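Ornithine carbamoyltransferase (PDB 3GD5) probably transfers the carbamoyl group of carbamoyl phosphate to ornithine, yielding citrulline and phosphate in a step of arginine biosynthesis. Local coordinates at residues Arg13-Asp21 with Pro127-Pro138; Ala44-Phe55 with Met70-Leu80. One frame throughout, in Å; residues are numbered along the deposited sequence.

Contact 1. Residues Arg13-Asp21 with Pro127-Pro138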
loop_
_atom_site.group_PDB
_atom_site.type_symbol
_atom_site.label_atom_id
_atom_site.label_comp_id
_atom_site.label_asym_id
_atom_site.label_seq_id
_atom_site.Cartn_x
_atom_site.Cartn_y
_atom_site.Cartn_z
ATOM N N ARG A 13 -15.246 21.639 34.762
ATOM C CA ARG A 13 -13.817 21.821 34.582
ATOM C C ARG A 13 -13.652 22.179 33.106
ATOM O O ARG A 13 -14.603 22.077 32.329
ATOM C CB ARG A 13 -13.075 20.528 34.865
ATOM C CG ARG A 13 -13.197 20.036 36.280
ATOM C CD ARG A 13 -12.185 18.940 36.509
ATOM N NE ARG A 13 -12.414 18.263 37.774
ATOM C CZ ARG A 13 -11.696 17.231 38.206
ATOM N NH1 ARG A 13 -10.694 16.757 37.470
ATOM N NH2 ARG A 13 -11.991 16.663 39.369
ATOM N N PRO A 14 -12.447 22.594 32.697
ATOM C CA PRO A 14 -12.207 22.959 31.297
ATOM C C PRO A 14 -12.416 21.819 30.298
ATOM O O PRO A 14 -12.987 22.024 29.229
ATOM C CB PRO A 14 -10.758 23.435 31.308
ATOM C CG PRO A 14 -10.591 23.971 32.700
ATOM C CD PRO A 14 -11.282 22.930 33.534
ATOM N N ASP A 15 -11.964 20.621 30.659
ATOM C CA ASP A 15 -12.053 19.463 29.776
ATOM C C ASP A 15 -12.915 18.301 30.271
ATOM O O ASP A 15 -13.350 18.268 31.420
ATOM C CB ASP A 15 -10.643 18.925 29.519
ATOM C CG ASP A 15 -9.633 20.030 29.277
ATOM O OD1 ASP A 15 -9.789 20.783 28.300
ATOM O OD2 ASP A 15 -8.678 20.148 30.070
ATOM N N LEU A 16 -13.158 17.352 29.371
ATOM C CA LEU A 16 -13.896 16.132 29.683
ATOM C C LEU A 16 -13.056 15.021 29.083
ATOM O O LEU A 16 -13.347 14.537 27.993
ATOM C CB LEU A 16 -15.296 16.110 29.053
ATOM C CG LEU A 16 -15.993 14.748 29.222
ATOM C CD1 LEU A 16 -16.065 14.387 30.705
ATOM C CD2 LEU A 16 -17.380 14.776 28.616
ATOM N N LEU A 17 -12.000 14.652 29.802
ATOM C CA LEU A 17 -11.056 13.614 29.394
ATOM C C LEU A 17 -11.461 12.259 29.940
ATOM O O LEU A 17 -11.248 11.227 29.304
ATOM C CB LEU A 17 -9.664 13.945 29.928
ATOM C CG LEU A 17 -8.805 14.926 29.137
ATOM C CD1 LEU A 17 -9.670 16.020 28.554
ATOM C CD2 LEU A 17 -7.713 15.478 30.033
ATOM N N SER A 18 -12.034 12.291 31.138
ATOM C CA SER A 18 -12.477 11.108 31.853
ATOM C C SER A 18 -13.829 11.431 32.453
ATOM O O SER A 18 -14.107 12.588 32.771
ATOM C CB SER A 18 -11.478 10.789 32.970
ATOM O OG SER A 18 -12.061 9.982 33.974
ATOM N N LEU A 19 -14.683 10.424 32.597
ATOM C CA LEU A 19 -15.990 10.680 33.179
ATOM C C LEU A 19 -15.771 11.182 34.611
ATOM O O LEU A 19 -16.618 11.870 35.176
ATOM C CB LEU A 19 -16.839 9.409 33.193
ATOM C CG LEU A 19 -18.349 9.663 33.317
ATOM C CD1 LEU A 19 -18.848 10.484 32.126
ATOM C CD2 LEU A 19 -19.083 8.346 33.358
ATOM N N ASP A 20 -14.619 10.848 35.180
ATOM C CA ASP A 20 -14.296 11.261 36.537
ATOM C C ASP A 20 -13.897 12.735 36.624
ATOM O O ASP A 20 -13.413 13.192 37.660
ATOM C CB ASP A 20 -13.181 10.384 37.105
ATOM C CG ASP A 20 -13.179 10.362 38.627
ATOM O OD1 ASP A 20 -14.265 10.513 39.227
ATOM O OD2 ASP A 20 -12.098 10.173 39.222
ATOM N N ASP A 21 -14.091 13.471 35.535
ATOM C CA ASP A 21 -13.777 14.897 35.518
ATOM C C ASP A 21 -15.029 15.622 35.962
ATOM O O ASP A 21 -15.033 16.834 36.153
ATOM C CB ASP A 21 -13.392 15.369 34.110
ATOM C CG ASP A 21 -12.016 14.897 33.694
ATOM O OD1 ASP A 21 -11.307 14.319 34.543
ATOM O OD2 ASP A 21 -11.641 15.112 32.524
ATOM N N PRO A 127 -10.803 23.991 25.333
ATOM C CA PRO A 127 -11.492 22.792 25.821
ATOM C C PRO A 127 -11.200 21.550 24.987
ATOM O O PRO A 127 -11.279 21.584 23.757
ATOM C CB PRO A 127 -12.962 23.187 25.758
ATOM C CG PRO A 127 -12.935 24.674 25.952
ATOM C CD PRO A 127 -11.754 25.095 25.109
ATOM N N VAL A 128 -10.856 20.454 25.655
ATOM C CA VAL A 128 -10.586 19.197 24.972
ATOM C C VAL A 128 -11.546 18.123 25.473
ATOM O O VAL A 128 -11.702 17.919 26.679
ATOM C CB VAL A 128 -9.135 18.724 25.191
ATOM C CG1 VAL A 128 -8.961 17.308 24.642
ATOM C CG2 VAL A 128 -8.171 19.676 24.498
ATOM N N ILE A 129 -12.194 17.440 24.534
ATOM C CA ILE A 129 -13.153 16.399 24.860
ATOM C C ILE A 129 -12.646 15.053 24.383
ATOM O O ILE A 129 -12.136 14.929 23.270
ATOM C CB ILE A 129 -14.508 16.681 24.186
ATOM C CG1 ILE A 129 -15.042 18.035 24.651
ATOM C CG2 ILE A 129 -15.494 15.565 24.492
ATOM C CD1 ILE A 129 -16.128 18.596 23.760
ATOM N N ASN A 130 -12.788 14.044 25.229
ATOM C CA ASN A 130 -12.366 12.696 24.888
ATOM C C ASN A 130 -13.439 12.074 24.000
ATOM O O ASN A 130 -14.525 11.746 24.474
ATOM C CB ASN A 130 -12.188 11.856 26.162
ATOM C CG ASN A 130 -11.892 10.399 25.863
ATOM O OD1 ASN A 130 -11.955 9.968 24.716
ATOM N ND2 ASN A 130 -11.577 9.629 26.899
ATOM N N ALA A 131 -13.127 11.923 22.713
ATOM C CA ALA A 131 -14.054 11.336 21.758
ATOM C C ALA A 131 -14.007 9.824 21.916
ATOM O O ALA A 131 -14.973 9.127 21.612
ATOM C CB ALA A 131 -13.665 11.730 20.342
ATOM N N LEU A 132 -12.865 9.333 22.385
ATOM C CA LEU A 132 -12.656 7.913 22.627
ATOM C C LEU A 132 -11.164 7.613 22.778
ATOM O O LEU A 132 -10.343 8.113 22.006
ATOM C CB LEU A 132 -13.218 7.079 21.465
ATOM C CG LEU A 132 -13.672 5.643 21.761
ATOM C CD1 LEU A 132 -14.117 4.964 20.473
ATOM C CD2 LEU A 132 -12.545 4.860 22.399
ATOM N N THR A 133 -10.814 6.821 23.790
ATOM C CA THR A 133 -9.427 6.404 23.989
ATOM C C THR A 133 -9.462 4.936 24.381
ATOM O O THR A 133 -10.535 4.361 24.591
ATOM C CB THR A 133 -8.678 7.197 25.115
ATOM O OG1 THR A 133 -9.268 6.907 26.387
ATOM C CG2 THR A 133 -8.720 8.706 24.853
ATOM N N ASP A 134 -8.298 4.318 24.465
ATOM C CA ASP A 134 -8.244 2.916 24.860
ATOM C C ASP A 134 -8.725 2.757 26.305
ATOM O O ASP A 134 -9.193 1.688 26.692
ATOM C CB ASP A 134 -6.815 2.383 24.733
ATOM C CG ASP A 134 -6.402 2.137 23.282
ATOM O OD1 ASP A 134 -5.185 2.020 23.029
ATOM O OD2 ASP A 134 -7.288 2.048 22.399
ATOM N N HIS A 135 -8.630 3.836 27.083
ATOM C CA HIS A 135 -9.012 3.820 28.488
ATOM C C HIS A 135 -10.471 4.143 28.831
ATOM O O HIS A 135 -11.045 3.513 29.721
ATOM C CB HIS A 135 -8.109 4.775 29.273
ATOM C CG HIS A 135 -8.208 4.606 30.755
ATOM N ND1 HIS A 135 -7.797 3.458 31.400
ATOM C CD2 HIS A 135 -8.698 5.425 31.717
ATOM C CE1 HIS A 135 -8.032 3.574 32.694
ATOM N NE2 HIS A 135 -8.578 4.758 32.913
ATOM N N GLU A 136 -11.067 5.119 28.147
ATOM C CA GLU A 136 -12.447 5.513 28.442
ATOM C C GLU A 136 -13.247 6.015 27.243
ATOM O O GLU A 136 -12.708 6.236 26.161
ATOM C CB GLU A 136 -12.462 6.611 29.517
ATOM C CG GLU A 136 -12.893 6.145 30.897
ATOM C CD GLU A 136 -13.112 7.296 31.864
ATOM O OE1 GLU A 136 -12.165 7.653 32.592
ATOM O OE2 GLU A 136 -14.229 7.851 31.887
ATOM N N HIS A 137 -14.545 6.203 27.460
ATOM C CA HIS A 137 -15.454 6.693 26.430
ATOM C C HIS A 137 -16.588 7.405 27.170
ATOM O O HIS A 137 -17.728 6.940 27.198
ATOM C CB HIS A 137 -15.997 5.520 25.599
ATOM C CG HIS A 137 -16.646 5.938 24.317
ATOM N ND1 HIS A 137 -17.097 5.033 23.378
ATOM C CD2 HIS A 137 -16.905 7.163 23.807
ATOM C CE1 HIS A 137 -17.603 5.683 22.345
ATOM N NE2 HIS A 137 -17.498 6.977 22.580
ATOM N N PRO A 138 -16.273 8.552 27.786
ATOM C CA PRO A 138 -17.194 9.392 28.559
ATOM C C PRO A 138 -18.499 9.771 27.868
ATOM O O PRO A 138 -19.586 9.595 28.429
ATOM C CB PRO A 138 -16.354 10.628 28.868
ATOM C CG PRO A 138 -14.973 10.082 28.935
ATOM C CD PRO A 138 -14.929 9.153 27.755
#
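At one edge of the parallel sheet of the carbamoyl-phosphate domain, Leu16 joins Ile129 of strand 128-130 through a single backbone bridge, an example of an irregular N-terminal segment finishing a sheet edge. Leu16 N donates to Val128 O at 3.1 Å, and Leu16 O receives Asn130 N at 2.9 Å. The side chain of Asp15 extends the pairing: OD1 takes Val128 N at 2.9 Å on the anti side of the carboxylate. At the other end, Asn130 has CG anti to its backbone N (chi1 174°), which carries the amide across to Leu17; there ND2 gives Leu17 O a nearly straight 2.9 Å bond lying in its own amide plane. Leu17 O is also bonded to Gln114 NE2.

Beyond the corner at Ala131, the buried Glu136 returns to the same loop. Both oxygens work on their syn sides: OE1 accepts from Ser18 OG at 2.7 Å, while OE2 takes Leu19 N at 2.7 Å, with an N-H...O angle of 172°. Ser172 OG also bonds OE2, so three groups fix the carboxylate's rotation. With an alanine here the carboxylate is gone, and Ser18 OG and the Leu19 amide would probably lose the acceptor group they share. Pro138 packs against the same loop, its CB 4.1 Å from Leu19 CD1, and Leu16 runs past it in the opposite sense. His137 and Pro138 probably take part in binding carbamoyl phosphate, as in related enzymes; His137 is the N-cap residue of helix 138-152, at the probable substrate site that follows strand 128-130.

Contact 2. Residues Ala44-Phe55 with Met70-Leu80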
loop_
_atom_site.group_PDB
_atom_site.type_symbol
_atom_site.label_atom_id
_atom_site.label_comp_id
_atom_site.label_asym_id
_atom_site.label_seq_id
_atom_site.Cartn_x
_atom_site.Cartn_y
_atom_site.Cartn_z
ATOM N N ALA A 44 -29.213 26.416 23.407
ATOM C CA ALA A 44 -27.827 26.859 23.498
ATOM C C ALA A 44 -27.383 27.341 22.120
ATOM O O ALA A 44 -28.099 27.175 21.129
ATOM C CB ALA A 44 -26.937 25.720 23.965
ATOM N N ASN A 45 -26.198 27.931 22.049
ATOM C CA ASN A 45 -25.704 28.433 20.778
ATOM C C ASN A 45 -24.214 28.701 20.816
ATOM O O ASN A 45 -23.732 29.415 21.692
ATOM C CB ASN A 45 -26.454 29.711 20.414
ATOM C CG ASN A 45 -25.810 30.456 19.280
ATOM O OD1 ASN A 45 -24.766 31.085 19.447
ATOM N ND2 ASN A 45 -26.423 30.384 18.109
ATOM N N LEU A 46 -23.490 28.131 19.858
ATOM C CA LEU A 46 -22.042 28.308 19.772
ATOM C C LEU A 46 -21.679 29.004 18.473
ATOM O O LEU A 46 -20.634 28.732 17.881
ATOM C CB LEU A 46 -21.328 26.954 19.843
ATOM C CG LEU A 46 -21.502 26.158 21.137
ATOM C CD1 LEU A 46 -20.692 24.862 21.068
ATOM C CD2 LEU A 46 -21.037 27.006 22.312
ATOM N N HIS A 47 -22.557 29.898 18.032
ATOM C CA HIS A 47 -22.334 30.651 16.808
ATOM C C HIS A 47 -20.994 31.374 16.863
ATOM O O HIS A 47 -20.630 31.955 17.885
ATOM C CB HIS A 47 -23.460 31.664 16.595
ATOM C CG HIS A 47 -23.283 32.512 15.373
ATOM N ND1 HIS A 47 -22.388 33.560 15.318
ATOM C CD2 HIS A 47 -23.874 32.454 14.157
ATOM C CE1 HIS A 47 -22.437 34.113 14.117
ATOM N NE2 HIS A 47 -23.330 33.461 13.394
ATOM N N GLY A 48 -20.258 31.320 15.759
ATOM C CA GLY A 48 -18.964 31.969 15.702
ATOM C C GLY A 48 -17.841 31.075 16.178
ATOM O O GLY A 48 -16.675 31.457 16.103
ATOM N N LYS A 49 -18.177 29.885 16.669
ATOM C CA LYS A 49 -17.148 28.965 17.150
ATOM C C LYS A 49 -16.941 27.750 16.246
ATOM O O LYS A 49 -17.851 27.307 15.537
ATOM C CB LYS A 49 -17.470 28.514 18.573
ATOM C CG LYS A 49 -17.464 29.659 19.567
ATOM C CD LYS A 49 -18.084 29.247 20.891
ATOM C CE LYS A 49 -18.372 30.463 21.761
ATOM N NZ LYS A 49 -17.134 31.241 22.036
ATOM N N VAL A 50 -15.725 27.218 16.283
ATOM C CA VAL A 50 -15.367 26.066 15.466
ATOM C C VAL A 50 -14.826 24.946 16.334
ATOM O O VAL A 50 -13.962 25.156 17.186
ATOM C CB VAL A 50 -14.287 26.436 14.413
ATOM C CG1 VAL A 50 -13.946 25.212 13.548
ATOM C CG2 VAL A 50 -14.774 27.611 13.553
ATOM N N LEU A 51 -15.339 23.749 16.093
ATOM C CA LEU A 51 -14.912 22.573 16.827
ATOM C C LEU A 51 -14.031 21.762 15.886
ATOM O O LEU A 51 -14.404 21.497 14.738
ATOM C CB LEU A 51 -16.135 21.756 17.217
ATOM C CG LEU A 51 -16.083 20.596 18.212
ATOM C CD1 LEU A 51 -16.838 19.460 17.579
ATOM C CD2 LEU A 51 -14.674 20.180 18.578
ATOM N N GLY A 52 -12.856 21.377 16.364
ATOM C CA GLY A 52 -11.963 20.585 15.547
ATOM C C GLY A 52 -12.047 19.145 16.003
ATOM O O GLY A 52 -12.140 18.876 17.207
ATOM N N LEU A 53 -12.033 18.223 15.045
ATOM C CA LEU A 53 -12.100 16.801 15.341
ATOM C C LEU A 53 -10.766 16.164 14.964
ATOM O O LEU A 53 -10.414 16.122 13.788
ATOM C CB LEU A 53 -13.206 16.141 14.520
ATOM C CG LEU A 53 -14.585 16.799 14.544
ATOM C CD1 LEU A 53 -15.463 16.139 13.491
ATOM C CD2 LEU A 53 -15.204 16.663 15.931
ATOM N N VAL A 54 -10.016 15.685 15.949
ATOM C CA VAL A 54 -8.743 15.036 15.654
ATOM C C VAL A 54 -8.830 13.568 16.050
ATOM O O VAL A 54 -8.616 13.195 17.203
ATOM C CB VAL A 54 -7.563 15.726 16.378
ATOM C CG1 VAL A 54 -7.910 15.961 17.805
ATOM C CG2 VAL A 54 -6.303 14.868 16.276
ATOM N N PHE A 55 -9.180 12.742 15.076
ATOM C CA PHE A 55 -9.321 11.314 15.303
ATOM C C PHE A 55 -8.126 10.563 14.750
ATOM O O PHE A 55 -7.959 10.454 13.534
ATOM C CB PHE A 55 -10.597 10.793 14.636
ATOM C CG PHE A 55 -11.856 11.470 15.112
ATOM C CD1 PHE A 55 -11.863 12.229 16.289
ATOM C CD2 PHE A 55 -13.046 11.316 14.409
ATOM C CE1 PHE A 55 -13.034 12.818 16.756
ATOM C CE2 PHE A 55 -14.231 11.902 14.868
ATOM C CZ PHE A 55 -14.224 12.655 16.046
ATOM N N MET A 70 -22.646 19.919 16.936
ATOM C CA MET A 70 -22.137 21.278 16.801
ATOM C C MET A 70 -22.976 22.080 15.797
ATOM O O MET A 70 -23.217 23.274 15.990
ATOM C CB MET A 70 -20.666 21.252 16.379
ATOM C CG MET A 70 -19.997 22.622 16.415
ATOM S SD MET A 70 -20.150 23.450 18.024
ATOM C CE MET A 70 -18.814 24.707 17.850
ATOM N N TYR A 71 -23.441 21.437 14.728
ATOM C CA TYR A 71 -24.266 22.153 13.756
ATOM C C TYR A 71 -25.591 22.613 14.376
ATOM O O TYR A 71 -26.091 23.690 14.060
ATOM C CB TYR A 71 -24.574 21.286 12.538
ATOM C CG TYR A 71 -23.428 21.100 11.573
ATOM C CD1 TYR A 71 -22.295 21.921 11.619
ATOM C CD2 TYR A 71 -23.484 20.107 10.598
ATOM C CE1 TYR A 71 -21.247 21.749 10.709
ATOM C CE2 TYR A 71 -22.453 19.926 9.690
ATOM C CZ TYR A 71 -21.345 20.743 9.746
ATOM O OH TYR A 71 -20.340 20.552 8.827
ATOM N N GLN A 72 -26.161 21.799 15.256
ATOM C CA GLN A 72 -27.425 22.171 15.876
ATOM C C GLN A 72 -27.248 23.273 16.908
ATOM O O GLN A 72 -28.221 23.903 17.313
ATOM C CB GLN A 72 -28.103 20.948 16.496
ATOM C CG GLN A 72 -28.650 20.010 15.434
ATOM C CD GLN A 72 -29.533 18.916 15.988
ATOM O OE1 GLN A 72 -30.172 18.183 15.234
ATOM N NE2 GLN A 72 -29.577 18.799 17.303
ATOM N N LEU A 73 -26.005 23.498 17.327
ATOM C CA LEU A 73 -25.691 24.550 18.280
ATOM C C LEU A 73 -25.325 25.818 17.509
ATOM O O LEU A 73 -25.058 26.863 18.103
ATOM C CB LEU A 73 -24.530 24.126 19.186
ATOM C CG LEU A 73 -24.880 23.037 20.211
ATOM C CD1 LEU A 73 -23.636 22.619 20.984
ATOM C CD2 LEU A 73 -25.942 23.565 21.175
ATOM N N GLY A 74 -25.307 25.717 16.182
ATOM C CA GLY A 74 -24.992 26.865 15.347
ATOM C C GLY A 74 -23.511 27.139 15.116
ATOM O O GLY A 74 -23.134 28.228 14.677
ATOM N N GLY A 75 -22.662 26.161 15.411
ATOM C CA GLY A 75 -21.242 26.372 15.200
ATOM C C GLY A 75 -20.739 25.626 13.978
ATOM O O GLY A 75 -21.516 24.950 13.280
ATOM N N GLN A 76 -19.448 25.756 13.705
ATOM C CA GLN A 76 -18.844 25.055 12.578
ATOM C C GLN A 76 -17.959 23.923 13.088
ATOM O O GLN A 76 -17.624 23.874 14.273
ATOM C CB GLN A 76 -18.030 26.016 11.703
ATOM C CG GLN A 76 -18.791 26.493 10.464
ATOM C CD GLN A 76 -19.321 25.329 9.619
ATOM O OE1 GLN A 76 -18.691 24.263 9.522
ATOM N NE2 GLN A 76 -20.471 25.534 8.997
ATOM N N VAL A 77 -17.579 23.026 12.179
ATOM C CA VAL A 77 -16.757 21.869 12.513
ATOM C C VAL A 77 -15.673 21.631 11.463
ATOM O O VAL A 77 -15.906 21.829 10.262
ATOM C CB VAL A 77 -17.639 20.592 12.578
ATOM C CG1 VAL A 77 -16.783 19.364 12.777
ATOM C CG2 VAL A 77 -18.673 20.726 13.697
ATOM N N ILE A 78 -14.493 21.207 11.910
ATOM C CA ILE A 78 -13.403 20.898 10.983
ATOM C C ILE A 78 -12.710 19.605 11.400
ATOM O O ILE A 78 -12.361 19.424 12.571
ATOM C CB ILE A 78 -12.334 22.009 10.934
ATOM C CG1 ILE A 78 -12.988 23.352 10.609
ATOM C CG2 ILE A 78 -11.298 21.687 9.850
ATOM C CD1 ILE A 78 -12.014 24.506 10.572
ATOM N N ASP A 79 -12.523 18.700 10.442
ATOM C CA ASP A 79 -11.848 17.437 10.717
ATOM C C ASP A 79 -10.364 17.688 10.472
ATOM O O ASP A 79 -9.987 18.117 9.384
ATOM C CB ASP A 79 -12.351 16.342 9.771
ATOM C CG ASP A 79 -11.926 14.947 10.209
ATOM O OD1 ASP A 79 -10.901 14.823 10.914
ATOM O OD2 ASP A 79 -12.613 13.970 9.844
ATOM N N LEU A 80 -9.534 17.440 11.485
ATOM C CA LEU A 80 -8.086 17.644 11.384
ATOM C C LEU A 80 -7.292 16.341 11.518
ATOM O O LEU A 80 -7.863 15.249 11.595
ATOM C CB LEU A 80 -7.597 18.620 12.462
ATOM C CG LEU A 80 -8.217 20.009 12.634
ATOM C CD1 LEU A 80 -8.369 20.705 11.286
ATOM C CD2 LEU A 80 -9.551 19.872 13.310
#
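The ring of His47 meets Gly74 O obliquely, while two other rings meet neighbours within their own segments: the Phe55 ring has Leu53 CB over one face, offset toward the rim, and Gly75 O lies in plane at the edge of the Tyr71 ring. Thr62 and Arg63 of helix 60-72 also touch Phe55. These residues belong to a beta-alpha-beta crossover, in which strand 50-55, helix 60-72 and strand 76-79 bring two parallel strands side by side; the axes of these short strand segments approach to 4.5 Å, at 22° to each other.

The backbone ladder alternates between the strands. Gln76 N bonds Lys49 O at 2.9 Å, Leu51 N takes Gln76 O, and Leu51 O, Ile78 O and Leu53 O then receive Ile78 N, Leu53 N and Leu80 N in turn. Ahead of the ladder, Leu46 N reaches Leu73 O at 2.7 Å, tying the loop before strand 50-55 to the end of the helix, where Gly74 closes a Schellman motif.

Side chains fill the two faces differently. On the face of Leu51 and Leu53, Leu53 CD1 lies 3.6 Å from Val77 CG1. Met70, bent at chi2 (54°), crosses Leu46 at about a right angle, bringing SD to 3.4 Å from Leu46 CD1, and its CE also approaches Leu51 CB. Leu46 and Leu73 run side by side, pointing the same way. On the face of Val50 and Ile78, Val50 CG1 meets Ile78 CG1 at 3.6 Å. This face looks toward a neighbouring subunit, whose Val68 packs on Ile78 and whose Tyr71 packs on Val50. Gly52 offers no side chain here, and the Leu80 methyl CD2 presses to 3.4 Å from Gly52 CA, tighter than ordinary carbon contact.

How the contacts relate
From the N terminus, the chain passes first through 13-21, whose partner, 127-138, comes more than a hundred residues later, so contact 1 closes a long loop. Helix 24-39 follows, and then contact 2 closes a much shorter loop, 44-55 with 70-80, around helix 60-72. Contact 2 is therefore nested wholly inside contact 1, and the two do not cross. Both reach the same parallel sheet: contact 2 pairs strand 76-79, outermost within this chain, with 50-55, whereas contact 1 adds the N-terminal segment beside 128-130, with strand 106-110 between. Their centres are about 17 Å apart, yet they touch where Ala131 CB packs 3.8 Å from Phe55 CE1.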